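Local coordinates for sister chromatid cohesion protein (Chaetomium thermophilum, PDB 5T8V), which probably acts as a cohesin loader on chromatin, the chain here being the C-terminal, HEAT-repeat part of the longer Scc2 protein, at residues S1206-A1209 and Y1210-I1214; P1270-V1273 and Q1274-R1277; W1425-I1428 and N1429-M1432. All blocks are in the same frame, centred on the assembly; numbering follows the deposited sequence.

Contact 1 (S1206-A1209 and Y1210-I1214)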
# COMPACT_ATOMS: atom_id res chain seq x y z
N SER A 1206 0.24 -2.53 46.56
CA SER A 1206 -0.64 -3.65 46.24
C SER A 1206 -0.28 -4.26 44.89
O SER A 1206 -0.21 -5.48 44.75
CB SER A 1206 -2.09 -3.19 46.26
OG SER A 1206 -2.96 -4.25 45.90
N ILE A 1207 -0.08 -3.41 43.88
CA ILE A 1207 0.28 -3.92 42.56
C ILE A 1207 1.58 -4.71 42.63
O ILE A 1207 1.72 -5.77 42.01
CB ILE A 1207 0.36 -2.77 41.54
CG1 ILE A 1207 -1.03 -2.16 41.33
CG2 ILE A 1207 0.92 -3.27 40.20
CD1 ILE A 1207 -1.03 -0.91 40.47
N PHE A 1208 2.56 -4.20 43.38
CA PHE A 1208 3.83 -4.91 43.50
C PHE A 1208 3.65 -6.26 44.18
O PHE A 1208 4.12 -7.28 43.67
CB PHE A 1208 4.85 -4.06 44.27
CG PHE A 1208 6.11 -4.79 44.60
CD1 PHE A 1208 6.98 -5.19 43.59
CD2 PHE A 1208 6.44 -5.09 45.91
CE1 PHE A 1208 8.14 -5.87 43.89
CE2 PHE A 1208 7.60 -5.77 46.21
CZ PHE A 1208 8.45 -6.16 45.20
N ALA A 1209 2.97 -6.28 45.32
CA ALA A 1209 2.74 -7.54 46.02
C ALA A 1209 1.99 -8.53 45.13
O ALA A 1209 2.25 -9.74 45.18
CB ALA A 1209 1.96 -7.29 47.31
N TYR A 1210 1.07 -8.03 44.31
CA TYR A 1210 0.31 -8.90 43.42
C TYR A 1210 1.21 -9.49 42.34
O TYR A 1210 1.16 -10.70 42.07
CB TYR A 1210 -0.84 -8.11 42.80
CG TYR A 1210 -1.78 -8.93 41.93
CD1 TYR A 1210 -2.71 -9.78 42.49
CD2 TYR A 1210 -1.74 -8.81 40.55
CE1 TYR A 1210 -3.57 -10.52 41.70
CE2 TYR A 1210 -2.59 -9.54 39.75
CZ TYR A 1210 -3.51 -10.39 40.32
OH TYR A 1210 -4.37 -11.13 39.53
N GLN A 1211 2.04 -8.65 41.72
CA GLN A 1211 2.96 -9.15 40.70
C GLN A 1211 3.97 -10.13 41.28
O GLN A 1211 4.41 -11.06 40.59
CB GLN A 1211 3.69 -7.98 40.04
CG GLN A 1211 2.79 -7.05 39.24
CD GLN A 1211 2.28 -7.70 37.96
OE1 GLN A 1211 3.00 -8.44 37.30
NE2 GLN A 1211 1.03 -7.42 37.62
N ARG A 1212 4.34 -9.95 42.55
CA ARG A 1212 5.38 -10.77 43.15
C ARG A 1212 4.83 -12.12 43.62
O ARG A 1212 5.41 -13.17 43.33
CB ARG A 1212 6.02 -10.03 44.33
CG ARG A 1212 6.89 -10.90 45.23
CD ARG A 1212 7.66 -10.06 46.24
NE ARG A 1212 6.80 -9.12 46.96
CZ ARG A 1212 5.98 -9.46 47.94
NH1 ARG A 1212 5.89 -10.72 48.34
NH2 ARG A 1212 5.24 -8.53 48.53
N ASP A 1213 3.70 -12.10 44.32
CA ASP A 1213 3.18 -13.31 44.95
C ASP A 1213 2.20 -14.09 44.07
O ASP A 1213 2.14 -15.32 44.17
CB ASP A 1213 2.49 -12.96 46.27
CG ASP A 1213 3.42 -12.28 47.26
OD1 ASP A 1213 4.64 -12.55 47.20
OD2 ASP A 1213 2.94 -11.48 48.08
N ILE A 1214 1.45 -13.40 43.21
CA ILE A 1214 0.41 -14.05 42.42
C ILE A 1214 0.90 -14.31 41.01
O ILE A 1214 1.05 -15.47 40.59
CB ILE A 1214 -0.88 -13.20 42.41
CG1 ILE A 1214 -1.22 -12.73 43.82
CG2 ILE A 1214 -2.03 -14.00 41.82
CD1 ILE A 1214 -1.30 -13.84 44.86
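Phe1208 and Arg1212, one helical turn apart, carry the side-chain part of this contact. The arginine runs back along the helix and brings NE to 3.5 Å from Phe1208 CE2. The approach to the ring is slanted, whereas CE2 itself lies at the edge of the guanidinium, and the two planes stand 57° apart, so the groups are not stacked. A bend at the third torsion (chi3 50°) turns the head of the arginine over the preceding turn, where NH2 comes 3.7 Å from Ala1209 CB. NH1 forms a salt bridge to OD1 of the adjacent Asp1213, which limits the turning of the guanidinium at this exposed surface. Below these side chains the backbone is regular alpha-helix: Arg1212 N donates to Phe1208 O at 2.9 Å, and Asp1213 N to Ala1209 O at 2.9 Å. Near the end of the helix, Ile1214 CB lies over one face of the Tyr1210 ring, offset toward its rim. With a serine in place of Phe1208, Arg1212 would probably lose the ring beside it and a gap would open toward helix 1271-1284. The buried side of helix 1200-1213 faces two neighbours: Ile1207 and Tyr1210 pack against helix 1163-1169, where Thr1168 also bonds to Ser1206 OG, while the Phe1208 ring meets Tyr1275 and Phe1278 of helix 1271-1284.

Contact 2 (P1270-V1273 and Q1274-R1277)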
# COMPACT_ATOMS: atom_id res chain seq x y z
N PRO A 1270 16.89 -7.07 49.36
CA PRO A 1270 16.01 -6.49 50.36
C PRO A 1270 14.64 -6.25 49.79
O PRO A 1270 14.48 -5.97 48.58
CB PRO A 1270 16.71 -5.17 50.73
CG PRO A 1270 18.13 -5.38 50.36
CD PRO A 1270 18.12 -6.28 49.17
N PRO A 1271 13.59 -6.35 50.61
CA PRO A 1271 12.24 -6.06 50.10
C PRO A 1271 12.13 -4.70 49.43
O PRO A 1271 11.54 -4.57 48.35
CB PRO A 1271 11.36 -6.15 51.35
CG PRO A 1271 12.13 -7.00 52.30
CD PRO A 1271 13.57 -6.70 52.04
N HIS A 1272 12.71 -3.67 50.05
CA HIS A 1272 12.65 -2.33 49.50
C HIS A 1272 13.48 -2.18 48.23
O HIS A 1272 13.23 -1.26 47.45
CB HIS A 1272 13.11 -1.31 50.55
CG HIS A 1272 12.99 0.11 50.10
ND1 HIS A 1272 11.82 0.63 49.60
CD2 HIS A 1272 13.90 1.11 50.06
CE1 HIS A 1272 12.02 1.90 49.28
NE2 HIS A 1272 13.27 2.21 49.55
N VAL A 1273 14.47 -3.05 48.01
CA VAL A 1273 15.23 -3.00 46.77
C VAL A 1273 14.45 -3.65 45.64
O VAL A 1273 14.45 -3.16 44.50
CB VAL A 1273 16.61 -3.67 46.96
CG1 VAL A 1273 17.34 -3.80 45.63
CG2 VAL A 1273 17.45 -2.86 47.94
N GLN A 1274 13.77 -4.77 45.92
CA GLN A 1274 12.89 -5.38 44.93
C GLN A 1274 11.77 -4.43 44.55
O GLN A 1274 11.45 -4.26 43.37
CB GLN A 1274 12.34 -6.70 45.47
CG GLN A 1274 11.54 -7.51 44.46
CD GLN A 1274 12.40 -8.03 43.32
OE1 GLN A 1274 13.28 -8.87 43.52
NE2 GLN A 1274 12.14 -7.54 42.11
N TYR A 1275 11.16 -3.78 45.55
CA TYR A 1275 10.09 -2.82 45.30
C TYR A 1275 10.62 -1.61 44.52
O TYR A 1275 10.04 -1.20 43.50
CB TYR A 1275 9.47 -2.40 46.63
CG TYR A 1275 8.35 -1.40 46.54
CD1 TYR A 1275 7.29 -1.58 45.66
CD2 TYR A 1275 8.32 -0.28 47.37
CE1 TYR A 1275 6.25 -0.67 45.59
CE2 TYR A 1275 7.29 0.63 47.30
CZ TYR A 1275 6.26 0.43 46.41
OH TYR A 1275 5.23 1.35 46.35
N SER A 1276 11.73 -1.03 44.99
CA SER A 1276 12.33 0.11 44.30
C SER A 1276 12.60 -0.22 42.84
O SER A 1276 12.23 0.54 41.94
CB SER A 1276 13.62 0.52 45.01
OG SER A 1276 13.36 0.94 46.34
N ARG A 1277 13.25 -1.36 42.58
CA ARG A 1277 13.46 -1.79 41.21
C ARG A 1277 12.14 -1.86 40.46
O ARG A 1277 12.02 -1.38 39.32
CB ARG A 1277 14.15 -3.16 41.19
CG ARG A 1277 14.40 -3.70 39.79
CD ARG A 1277 15.01 -5.09 39.83
NE ARG A 1277 15.57 -5.46 38.53
CZ ARG A 1277 16.27 -6.56 38.30
NH1 ARG A 1277 16.52 -7.41 39.29
NH2 ARG A 1277 16.74 -6.80 37.08
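Ser1276 reaches back one turn to His1272 and meets it twice, at the carbonyl and at the ring. Its hydroxyl OG is modelled as a donor to His1272 O, at a length too short to be taken literally at this resolution, and the same oxygen accepts Ser1276 N, which sits above the carbonyl plane, 45° out of it. OG also lies over the centre of the imidazole, 3.3 Å above its plane; CE1 is the nearest ring atom, at 3.4 Å. With CG anti to the backbone N (chi1 -176°), the histidine ring is carried to the serine, while OG stays beside the serine N. At the ring's edge, ND1 faces Tyr1275 CD2, 4.2 Å away. All this belongs to the first turns of helix 1271-1284, in the all-helical C-terminal region of Scc2. Pro1270 takes the N-cap position, and its O receives Gln1274 N at 3.0 Å, with an N-H...O angle of 168°. Farther out, His1272 NE2 donates to the backbone O of Ile1256, which fixes the turn of the ring, and Tyr1275 OH bonds to Gln1255 OE1. Ile1373 of helix 1364-1387 packs against His1272, Val1273 and Ser1276.

Contact 3 (W1425-I1428 and N1429-M1432)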
# COMPACT_ATOMS: atom_id res chain seq x y z
N TRP A 1425 17.64 -1.54 30.33
CA TRP A 1425 17.12 -2.73 30.99
C TRP A 1425 18.26 -3.63 31.46
O TRP A 1425 18.40 -3.93 32.66
CB TRP A 1425 16.19 -3.47 30.03
CG TRP A 1425 15.40 -4.58 30.65
CD1 TRP A 1425 15.65 -5.92 30.55
CD2 TRP A 1425 14.21 -4.45 31.44
NE1 TRP A 1425 14.69 -6.63 31.23
CE2 TRP A 1425 13.80 -5.75 31.79
CE3 TRP A 1425 13.46 -3.36 31.89
CZ2 TRP A 1425 12.67 -5.99 32.58
CZ3 TRP A 1425 12.34 -3.60 32.67
CH2 TRP A 1425 11.96 -4.90 33.00
N GLU A 1426 19.10 -4.06 30.52
CA GLU A 1426 20.27 -4.87 30.85
C GLU A 1426 21.08 -4.24 31.97
O GLU A 1426 21.44 -4.91 32.95
CB GLU A 1426 21.13 -5.06 29.59
CG GLU A 1426 22.53 -5.60 29.85
CD GLU A 1426 23.32 -5.76 28.56
OE1 GLU A 1426 22.71 -5.69 27.47
OE2 GLU A 1426 24.56 -5.93 28.65
N GLU A 1427 21.38 -2.95 31.85
CA GLU A 1427 22.21 -2.29 32.85
C GLU A 1427 21.53 -2.27 34.21
O GLU A 1427 22.18 -2.44 35.25
CB GLU A 1427 22.56 -0.87 32.40
CG GLU A 1427 23.53 -0.14 33.32
CD GLU A 1427 24.88 -0.83 33.41
OE1 GLU A 1427 25.16 -1.72 32.56
OE2 GLU A 1427 25.67 -0.49 34.32
N ILE A 1428 20.21 -2.06 34.23
CA ILE A 1428 19.47 -2.12 35.49
C ILE A 1428 19.65 -3.49 36.13
O ILE A 1428 19.89 -3.60 37.34
CB ILE A 1428 17.98 -1.79 35.25
CG1 ILE A 1428 17.80 -0.29 35.04
CG2 ILE A 1428 17.12 -2.25 36.44
CD1 ILE A 1428 16.42 0.11 34.55
N ASN A 1429 19.53 -4.55 35.33
CA ASN A 1429 19.75 -5.89 35.87
C ASN A 1429 21.17 -6.02 36.43
O ASN A 1429 21.37 -6.53 37.54
CB ASN A 1429 19.50 -6.95 34.79
CG ASN A 1429 19.67 -8.36 35.32
OD1 ASN A 1429 19.33 -8.66 36.46
ND2 ASN A 1429 20.20 -9.24 34.48
N ASN A 1430 22.16 -5.56 35.67
CA ASN A 1430 23.55 -5.61 36.13
C ASN A 1430 23.68 -4.96 37.51
O ASN A 1430 24.25 -5.55 38.43
CB ASN A 1430 24.46 -4.92 35.12
CG ASN A 1430 24.40 -5.55 33.75
OD1 ASN A 1430 23.57 -6.42 33.49
ND2 ASN A 1430 25.29 -5.12 32.86
N ILE A 1431 23.16 -3.74 37.65
CA ILE A 1431 23.19 -3.07 38.95
C ILE A 1431 22.50 -3.93 40.00
O ILE A 1431 22.98 -4.05 41.14
CB ILE A 1431 22.54 -1.68 38.84
CG1 ILE A 1431 23.29 -0.81 37.83
CG2 ILE A 1431 22.51 -0.99 40.21
CD1 ILE A 1431 22.48 0.36 37.31
N MET A 1432 21.38 -4.55 39.64
CA MET A 1432 20.59 -5.36 40.55
C MET A 1432 21.16 -6.76 40.76
O MET A 1432 20.49 -7.60 41.36
CB MET A 1432 19.15 -5.45 40.05
CG MET A 1432 18.42 -4.12 40.05
SD MET A 1432 18.07 -3.51 41.71
CE MET A 1432 17.48 -1.86 41.35
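Ile1428 and Met1432 make the apolar part of this contact, with Ile1428 CG2 4.3 Å from Met1432 CG. The methionine is folded close to the helix: CG lies beside its own backbone N (chi1 -65°), which holds it by the Ile1428 carbonyl, and a bend at the second torsion then turns SD. A looser apolar touch joins Glu1427 and Ile1431, whose side chains cross at about a right angle, the aliphatic CG of the glutamate lying 4.2 Å from Ile1431 CD1. The backbone bonds are those of an alpha-helix running to its C-terminal end. Asn1429 N donates to Trp1425 O at 3.0 Å, and Ile1431 N donates to Glu1427 O almost straight, with an N-H...O angle of 172°. Met1432 N still closes on Ile1428 O at 2.9 Å, although Met1432 is the first residue to leave helical backbone angles. Helix 1422-1431 is a short element of the helical C-terminal region, laid against helices 1271-1284 and 1364-1387. Ile1428 touches both, meeting Ile1280 and Glu1281 on the first and Val1380 on the second, while Ile1431 packs on Leu1375 and Met1432 on Ala1376. Among polar side chains, Asn1429 OD1 accepts a hydrogen bond from Arg1277 NH2 of helix 1271-1284. The aromatic part is Trp1425, one turn before Asn1429, whose indole meets the ring of Phe1226 edge-to-face and also touches Glu1281.

In the fold
Along the chain the contacts follow one another without overlap: contact 1 on helix 1200-1213, contact 2 on helix 1271-1284, contact 3 on helix 1422-1431. In space contact 2 lies between the others, its centre 12 Å from that of contact 1 and 14 Å from that of contact 3. Phe1208 packs on Gln1274 and Tyr1275 on one side; on the other, Arg1277 meets Asn1429 and Met1432. Contacts 1 and 3 do not touch, their nearest atoms being about 10 Å apart. The first two lie in the part related to the sister chromatid cohesion C-terminal family; with helix 1271-1284 packed by both others, three helices distant in sequence form one compact helical end.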